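Local coordinates for aminopentol aminotransferase (PDB 6HBS), which catalyses the pyridoxal-phosphate-dependent deamination of aminopentol, the hydrolysed form of fumonisin B1, passing the amino group preferably to pyruvate, at residues R6-R11 with F35-R40; C60-L66 with G235-A239; L178-F182 with T215-C220. One frame throughout, in Å; residues are numbered along the deposited sequence. Where two conformers were deposited one is given.

Interaction 1: residues R6-R11 with F35-R40; sequences RQKDLR and FPQFFR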
# COMPACT_ATOMS: atom_id res chain seq x y z
N ARG A 6 -1.02 -10.08 -29.55
CA ARG A 6 -1.14 -10.40 -28.13
C ARG A 6 -1.71 -9.18 -27.41
O ARG A 6 -2.60 -9.33 -26.60
CB ARG A 6 0.17 -10.90 -27.53
CG ARG A 6 0.60 -12.26 -28.08
CD ARG A 6 1.73 -12.93 -27.32
NE ARG A 6 1.24 -13.47 -26.05
CZ ARG A 6 1.63 -13.09 -24.82
NH1 ARG A 6 2.67 -12.28 -24.62
NH2 ARG A 6 0.98 -13.58 -23.78
N GLN A 7 -1.25 -7.98 -27.76
CA GLN A 7 -1.72 -6.76 -27.09
C GLN A 7 -3.23 -6.57 -27.31
O GLN A 7 -3.96 -6.19 -26.38
CB GLN A 7 -0.95 -5.53 -27.60
CG GLN A 7 -1.09 -4.28 -26.75
CD GLN A 7 -0.48 -4.36 -25.37
OE1 GLN A 7 -1.08 -3.88 -24.40
NE2 GLN A 7 0.71 -4.94 -25.27
N LYS A 8 -3.67 -6.83 -28.54
CA LYS A 8 -5.04 -6.64 -28.90
C LYS A 8 -5.92 -7.62 -28.11
O LYS A 8 -7.03 -7.21 -27.67
CB LYS A 8 -5.22 -6.82 -30.41
CG LYS A 8 -6.68 -6.73 -30.84
CD LYS A 8 -6.93 -7.01 -32.29
CE LYS A 8 -8.34 -6.65 -32.70
NZ LYS A 8 -8.76 -7.41 -33.90
N ASP A 9 -5.49 -8.89 -28.02
CA ASP A 9 -6.19 -9.96 -27.28
C ASP A 9 -6.34 -9.52 -25.80
O ASP A 9 -7.43 -9.63 -25.22
CB ASP A 9 -5.45 -11.30 -27.35
CG ASP A 9 -6.08 -12.45 -26.56
OD1 ASP A 9 -7.25 -12.77 -26.82
OD2 ASP A 9 -5.40 -12.96 -25.62
N LEU A 10 -5.22 -9.05 -25.24
CA LEU A 10 -5.11 -8.68 -23.84
C LEU A 10 -6.01 -7.47 -23.56
O LEU A 10 -6.69 -7.46 -22.56
CB LEU A 10 -3.65 -8.39 -23.50
CG LEU A 10 -2.79 -9.63 -23.24
CD1 LEU A 10 -1.32 -9.26 -23.20
CD2 LEU A 10 -3.20 -10.32 -21.94
N ARG A 11 -6.10 -6.52 -24.49
CA ARG A 11 -6.96 -5.35 -24.30
C ARG A 11 -8.45 -5.73 -24.38
O ARG A 11 -9.26 -5.19 -23.60
CB ARG A 11 -6.63 -4.25 -25.31
CG ARG A 11 -5.37 -3.45 -25.01
CD ARG A 11 -5.29 -2.37 -26.08
NE ARG A 11 -4.11 -1.53 -25.97
CZ ARG A 11 -3.98 -0.52 -25.12
NH1 ARG A 11 -4.97 -0.23 -24.29
NH2 ARG A 11 -2.85 0.18 -25.08
N PHE A 35 0.85 3.17 -28.01
CA PHE A 35 1.48 2.84 -26.72
C PHE A 35 0.92 1.51 -26.23
O PHE A 35 -0.30 1.35 -26.13
CB PHE A 35 1.31 3.97 -25.71
CG PHE A 35 2.33 5.06 -25.86
CD1 PHE A 35 2.17 6.07 -26.80
CD2 PHE A 35 3.49 5.05 -25.10
CE1 PHE A 35 3.14 7.05 -26.96
CE2 PHE A 35 4.47 6.02 -25.26
CZ PHE A 35 4.29 7.03 -26.20
N PRO A 36 1.78 0.51 -25.96
CA PRO A 36 1.34 -0.74 -25.33
C PRO A 36 0.92 -0.55 -23.86
O PRO A 36 1.56 0.20 -23.12
CB PRO A 36 2.58 -1.63 -25.42
CG PRO A 36 3.73 -0.66 -25.40
CD PRO A 36 3.23 0.54 -26.17
N GLN A 37 -0.16 -1.23 -23.48
CA GLN A 37 -0.68 -1.23 -22.09
C GLN A 37 0.00 -2.32 -21.24
O GLN A 37 0.39 -2.06 -20.10
CB GLN A 37 -2.19 -1.44 -22.08
CG GLN A 37 -2.77 -1.40 -20.66
CD GLN A 37 -2.59 -0.08 -19.95
OE1 GLN A 37 -3.49 0.77 -19.98
NE2 GLN A 37 -1.45 0.12 -19.30
N PHE A 38 0.17 -3.53 -21.81
CA PHE A 38 0.60 -4.72 -21.11
C PHE A 38 1.99 -5.17 -21.56
O PHE A 38 2.24 -5.24 -22.74
CB PHE A 38 -0.43 -5.83 -21.34
CG PHE A 38 -1.75 -5.52 -20.70
CD1 PHE A 38 -1.86 -5.56 -19.31
CD2 PHE A 38 -2.83 -5.11 -21.45
CE1 PHE A 38 -3.06 -5.26 -18.70
CE2 PHE A 38 -4.03 -4.79 -20.84
CZ PHE A 38 -4.15 -4.88 -19.47
N PHE A 39 2.84 -5.55 -20.60
CA PHE A 39 4.23 -5.94 -20.84
C PHE A 39 4.49 -7.39 -20.44
O PHE A 39 3.66 -8.03 -19.77
CB PHE A 39 5.16 -4.98 -20.10
CG PHE A 39 5.03 -3.58 -20.62
CD1 PHE A 39 3.99 -2.76 -20.19
CD2 PHE A 39 5.91 -3.10 -21.58
CE1 PHE A 39 3.86 -1.48 -20.71
CE2 PHE A 39 5.77 -1.82 -22.10
CZ PHE A 39 4.75 -1.01 -21.66
N ARG A 40 5.62 -7.94 -20.90
CA ARG A 40 5.96 -9.35 -20.62
C ARG A 40 7.18 -9.44 -19.71
O ARG A 40 7.26 -10.32 -18.83
CB ARG A 40 6.13 -10.15 -21.92
CG ARG A 40 5.96 -11.65 -21.68
CD ARG A 40 6.20 -12.52 -22.90
NE ARG A 40 7.63 -12.65 -23.16
CZ ARG A 40 8.44 -13.52 -22.56
NH1 ARG A 40 7.96 -14.35 -21.65
NH2 ARG A 40 9.72 -13.55 -22.87
O HOH W 1 -5.55 0.31 -21.44
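With its carboxamide Q7 bonds both the N and the O of F38, as a neighbouring backbone would, in the loop leading into strand 39-43. Its NE2 gives an almost straight bond to F38 O at 3.0 Å (173°), with the acceptor in the amide plane. OE1 accepts twice: F38 N arrives on a lone pair at 2.9 Å, whereas Q37 N, at 3.0 Å, sits well above the carbonyl plane. With CG anti to the backbone N (chi1 -165°) and a bend at chi2, the chain swings the amide toward these groups. A leucine here would probably cost F38 and Q37 the three bonds to the amide and leave the loop less firmly tied. The contact fastens the N-terminal helix 5-17 to the entry of that strand, outermost within this chain in a small mixed sheet; F38 also bonds the A50 backbone, and F39 that of the second subunit. One turn on, R11 adds a weak bond from NH2 to F35 O, with Q37 CB over one guanidinium face, 3.5 Å from NH2. A water links R11 NH1, weakly, to Q37 OE1, which also accepts from T28 N, while Q37 NE2 bonds E26 O. L10 packs CB against F38 CD2 at 4.0 Å. Farther out, D51 receives the backbone N of R6 and Q7, and R6 NH1 makes a hydrogen bond to A50 O and a salt bridge to E93 of the second subunit.

Interaction 2: residues C60-L66 with G235-A239; sequences CAYGPNL and GFRVA
R237 reaches from its loop into the turn at C60-L66 and holds one carbonyl with two nitrogens. NH1 and NH2 both donate end-on to G63 O, each at 3.0 Å, and this oxygen lies in the guanidinium plane. The two bonds differ at the acceptor: NH1 falls on a lone pair, while NH2 stands 35° out of the carbonyl plane. N65 O is only 2.9 Å from NH2, but the angle is too poor for a hydrogen bond. The remaining nitrogen, NE, is satisfied by L380 O, which helps fix the rotation of the group. The carbonyl of C60 is likewise used twice, by G63 N and N65 N, which come from opposite faces of its plane, and N65 centres an inverse gamma turn. In this class-III aminotransferase the grip of R237 on G63 O joins the loop after strand 54-57 to that after strand 226-230, near K258, by similarity the lysine that carries the cofactor. The backbone of G63, at phi 127°, would press any CB against the preceding carbonyl oxygen. L66 supplies an apolar lid: with CG anti to the backbone N (chi1 -177°), CD1 lies over the centre of one guanidinium face and 3.6 Å from R237 CG. Its CD2 meets F236 CB at 4.2 Å. The carbonyl of F236 is bonded by Y310 OH, and N65 ND2 by G44 O.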
# COMPACT_ATOMS: atom_id res chain seq x y z
N CYS A 60 11.31 4.37 -16.42
CA CYS A 60 11.86 3.60 -15.26
C CYS A 60 10.69 3.17 -14.35
O CYS A 60 10.72 3.34 -13.13
CB CYS A 60 12.85 4.39 -14.43
SG CYS A 60 14.36 4.88 -15.31
N ALA A 61 9.66 2.61 -14.96
CA ALA A 61 8.50 2.06 -14.24
C ALA A 61 7.77 3.17 -13.46
O ALA A 61 7.12 2.89 -12.46
CB ALA A 61 8.99 0.93 -13.34
N TYR A 62 7.90 4.42 -13.92
CA TYR A 62 7.35 5.67 -13.31
C TYR A 62 8.06 5.98 -12.01
O TYR A 62 7.48 6.54 -11.12
CB TYR A 62 5.83 5.60 -13.13
CG TYR A 62 5.06 5.86 -14.39
CD1 TYR A 62 4.79 4.86 -15.30
CD2 TYR A 62 4.60 7.13 -14.68
CE1 TYR A 62 4.09 5.11 -16.47
CE2 TYR A 62 3.87 7.40 -15.82
CZ TYR A 62 3.62 6.39 -16.72
OH TYR A 62 2.91 6.69 -17.85
N GLY A 63 9.35 5.64 -11.96
CA GLY A 63 10.25 6.00 -10.91
C GLY A 63 11.00 4.83 -10.29
O GLY A 63 12.19 4.94 -10.02
N PRO A 64 10.33 3.71 -9.90
CA PRO A 64 10.99 2.66 -9.13
C PRO A 64 12.30 2.06 -9.68
O PRO A 64 13.11 1.63 -8.89
CB PRO A 64 9.91 1.57 -9.07
CG PRO A 64 8.61 2.37 -9.03
CD PRO A 64 8.87 3.53 -9.98
N ASN A 65 12.48 2.03 -11.00
CA ASN A 65 13.68 1.43 -11.56
C ASN A 65 14.84 2.44 -11.50
O ASN A 65 15.10 3.15 -12.47
CB ASN A 65 13.47 0.89 -12.97
CG ASN A 65 14.73 0.24 -13.51
OD1 ASN A 65 15.48 -0.37 -12.72
ND2 ASN A 65 14.94 0.34 -14.82
N LEU A 66 15.56 2.45 -10.38
CA LEU A 66 16.70 3.35 -10.16
C LEU A 66 17.97 2.73 -10.72
O LEU A 66 18.81 3.44 -11.26
CB LEU A 66 16.86 3.64 -8.66
CG LEU A 66 17.97 4.62 -8.27
CD1 LEU A 66 17.65 6.06 -8.72
CD2 LEU A 66 18.20 4.61 -6.78
N GLY A 235 13.36 11.46 -4.80
CA GLY A 235 14.30 10.95 -3.85
C GLY A 235 15.31 10.02 -4.53
O GLY A 235 14.95 9.18 -5.34
N PHE A 236 16.59 10.29 -4.25
CA PHE A 236 17.76 9.55 -4.69
C PHE A 236 18.09 9.75 -6.17
O PHE A 236 19.06 9.15 -6.65
CB PHE A 236 17.66 8.06 -4.36
CG PHE A 236 17.60 7.85 -2.88
CD1 PHE A 236 18.60 8.33 -2.08
CD2 PHE A 236 16.56 7.13 -2.30
CE1 PHE A 236 18.56 8.12 -0.71
CE2 PHE A 236 16.54 6.91 -0.94
CZ PHE A 236 17.53 7.40 -0.15
N ARG A 237 17.35 10.60 -6.88
CA ARG A 237 17.80 11.02 -8.21
C ARG A 237 18.29 12.49 -8.18
O ARG A 237 18.86 12.98 -9.15
CB ARG A 237 16.71 10.78 -9.26
CG ARG A 237 16.63 9.37 -9.80
CD ARG A 237 15.65 9.31 -10.95
NE ARG A 237 15.50 7.98 -11.49
CZ ARG A 237 14.64 7.07 -11.03
NH1 ARG A 237 13.93 7.35 -9.94
NH2 ARG A 237 14.49 5.91 -11.66
N VAL A 238 18.11 13.19 -7.06
CA VAL A 238 18.64 14.55 -6.88
C VAL A 238 19.92 14.48 -6.03
O VAL A 238 20.90 15.15 -6.33
CB VAL A 238 17.58 15.50 -6.27
CG1 VAL A 238 18.18 16.85 -5.89
CG2 VAL A 238 16.40 15.68 -7.21
N ALA A 239 19.92 13.67 -4.98
CA ALA A 239 21.00 13.58 -4.04
C ALA A 239 20.90 12.24 -3.30
O ALA A 239 19.91 11.52 -3.48
CB ALA A 239 20.92 14.76 -3.09

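Interaction 3: residues L178-F182 with T215-C220; sequences LSDAF and TARKCC
The short helical segments L178-F182 and T215-C220 run nearly parallel, their axes 10.3 Å apart at closest approach and crossing at -20°. They illustrate how an alpha/beta fold lays neighbouring helices side by side: helices 175-184 and 210-223 belong to the large PLP-binding domain of the fold type I aminotransferases, and their inner residues rest on strands 189-194 and 226-230 of its seven-stranded sheet. The main contact is between F182 and C219. C219 CB stands over one face of the F182 ring, 3.5 Å from the centroid and 16° off the normal, a CH-pi contact displaced somewhat toward the rim. C219 SG lies over the ring as well, at 4.5 Å from the centroid, adding a sulfur-aromatic contact, and it gets there by turning anti to its own carbonyl carbon (chi1 -70°). The ring's edge is used too, since C220 SG approaches F182 CZ at 4.0 Å; I189 and V192 of the sheet, with A225 and T223, also pack against F182. A turn earlier, L178 extends with CG anti to the backbone N (chi1 -178°), which carries CD2 across to A216, where it touches CA and CB alike; F212 also packs against this leucine, and L227 of the sheet against A216. Toward the partly exposed side the pairing turns mixed. The hydroxyls of S179 and T215 each bond back into their own helix, to A175 O and E211 O respectively; the touch of S179 OG on T215 CG2, at 3.4 Å, is made in one of two conformers of S179 and is therefore doubtful.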
# COMPACT_ATOMS: atom_id res chain seq x y z
N LEU A 178 3.19 31.74 -0.42
CA LEU A 178 3.29 30.87 0.74
C LEU A 178 3.13 31.68 2.04
O LEU A 178 2.40 31.26 2.93
CB LEU A 178 4.64 30.15 0.71
CG LEU A 178 4.84 29.15 1.85
CD1 LEU A 178 3.65 28.21 2.00
CD2 LEU A 178 6.14 28.40 1.66
N SER A 179 3.85 32.81 2.16
CA SER A 179 3.71 33.73 3.29
C SER A 179 2.24 34.06 3.50
O SER A 179 1.72 33.97 4.61
CB SER A 179 4.51 35.00 3.10
OG SER A 179 5.87 34.72 2.84
N ASP A 180 1.56 34.46 2.41
CA ASP A 180 0.19 34.82 2.51
C ASP A 180 -0.66 33.64 2.99
O ASP A 180 -1.60 33.85 3.75
CB ASP A 180 -0.39 35.33 1.19
CG ASP A 180 0.14 36.71 0.81
OD1 ASP A 180 0.65 37.42 1.69
OD2 ASP A 180 0.02 37.06 -0.36
N ALA A 181 -0.37 32.44 2.50
CA ALA A 181 -1.15 31.29 2.88
C ALA A 181 -1.07 31.07 4.39
O ALA A 181 -2.08 30.63 5.02
CB ALA A 181 -0.66 30.06 2.12
N PHE A 182 0.11 31.32 4.97
CA PHE A 182 0.29 31.20 6.42
C PHE A 182 -0.64 32.20 7.14
O PHE A 182 -1.18 31.89 8.23
CB PHE A 182 1.74 31.42 6.84
CG PHE A 182 2.57 30.17 6.93
CD1 PHE A 182 3.24 29.69 5.82
CD2 PHE A 182 2.65 29.46 8.12
CE1 PHE A 182 3.98 28.51 5.90
CE2 PHE A 182 3.39 28.29 8.20
CZ PHE A 182 4.05 27.82 7.09
N THR A 215 11.74 30.63 2.68
CA THR A 215 10.52 31.11 3.26
C THR A 215 9.70 29.95 3.86
O THR A 215 9.12 30.08 4.92
CB THR A 215 9.69 31.88 2.23
OG1 THR A 215 10.51 32.95 1.75
CG2 THR A 215 8.39 32.38 2.83
N ALA A 216 9.66 28.79 3.19
CA ALA A 216 8.95 27.65 3.76
C ALA A 216 9.54 27.33 5.13
O ALA A 216 8.80 27.13 6.12
CB ALA A 216 9.00 26.47 2.80
N ARG A 217 10.87 27.29 5.21
CA ARG A 217 11.53 26.82 6.43
C ARG A 217 11.33 27.86 7.54
O ARG A 217 11.08 27.52 8.69
CB ARG A 217 13.01 26.54 6.17
CG ARG A 217 13.84 26.13 7.39
CD ARG A 217 13.52 24.77 8.01
NE ARG A 217 12.30 24.75 8.81
CZ ARG A 217 11.74 23.66 9.36
NH1 ARG A 217 12.13 22.44 9.00
NH2 ARG A 217 10.80 23.79 10.28
N LYS A 218 11.45 29.14 7.19
CA LYS A 218 11.31 30.23 8.17
C LYS A 218 9.87 30.37 8.70
O LYS A 218 9.67 30.55 9.88
CB LYS A 218 11.81 31.55 7.55
CG LYS A 218 11.61 32.78 8.42
CD LYS A 218 11.98 34.09 7.73
CE LYS A 218 11.04 34.48 6.61
NZ LYS A 218 9.67 34.75 7.11
N CYS A 219 8.86 30.29 7.84
CA CYS A 219 7.49 30.36 8.30
C CYS A 219 7.17 29.16 9.20
O CYS A 219 6.46 29.30 10.22
CB CYS A 219 6.51 30.41 7.14
SG CYS A 219 6.59 31.99 6.25
N CYS A 220 7.68 27.98 8.83
CA CYS A 220 7.47 26.81 9.65
C CYS A 220 8.14 27.03 11.01
O CYS A 220 7.51 26.83 12.04
CB CYS A 220 7.96 25.54 8.95
SG CYS A 220 6.78 24.95 7.72

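How the interactions relate
All three contacts are largely buried, yet their chemistry follows their place. Interaction 2 is the most central, its centre about 7 Å from that of the chain, and joins two loops near the cofactor by an arginine bonded to a backbone carbonyl. The centres of interactions 1 and 3 lie about 24 and 25 Å from the chain's centre, on opposite sides of it and about 47 Å from each other. Interaction 1 is amide-to-backbone, tying a helix to the loop that leads into a strand; interaction 3 is apolar and sulfur-aromatic, between two helices over a sheet. None shares a helix or strand with another. Interactions 1 and 2 both touch the second subunit, whereas no other chain of the assembly touches interaction 3.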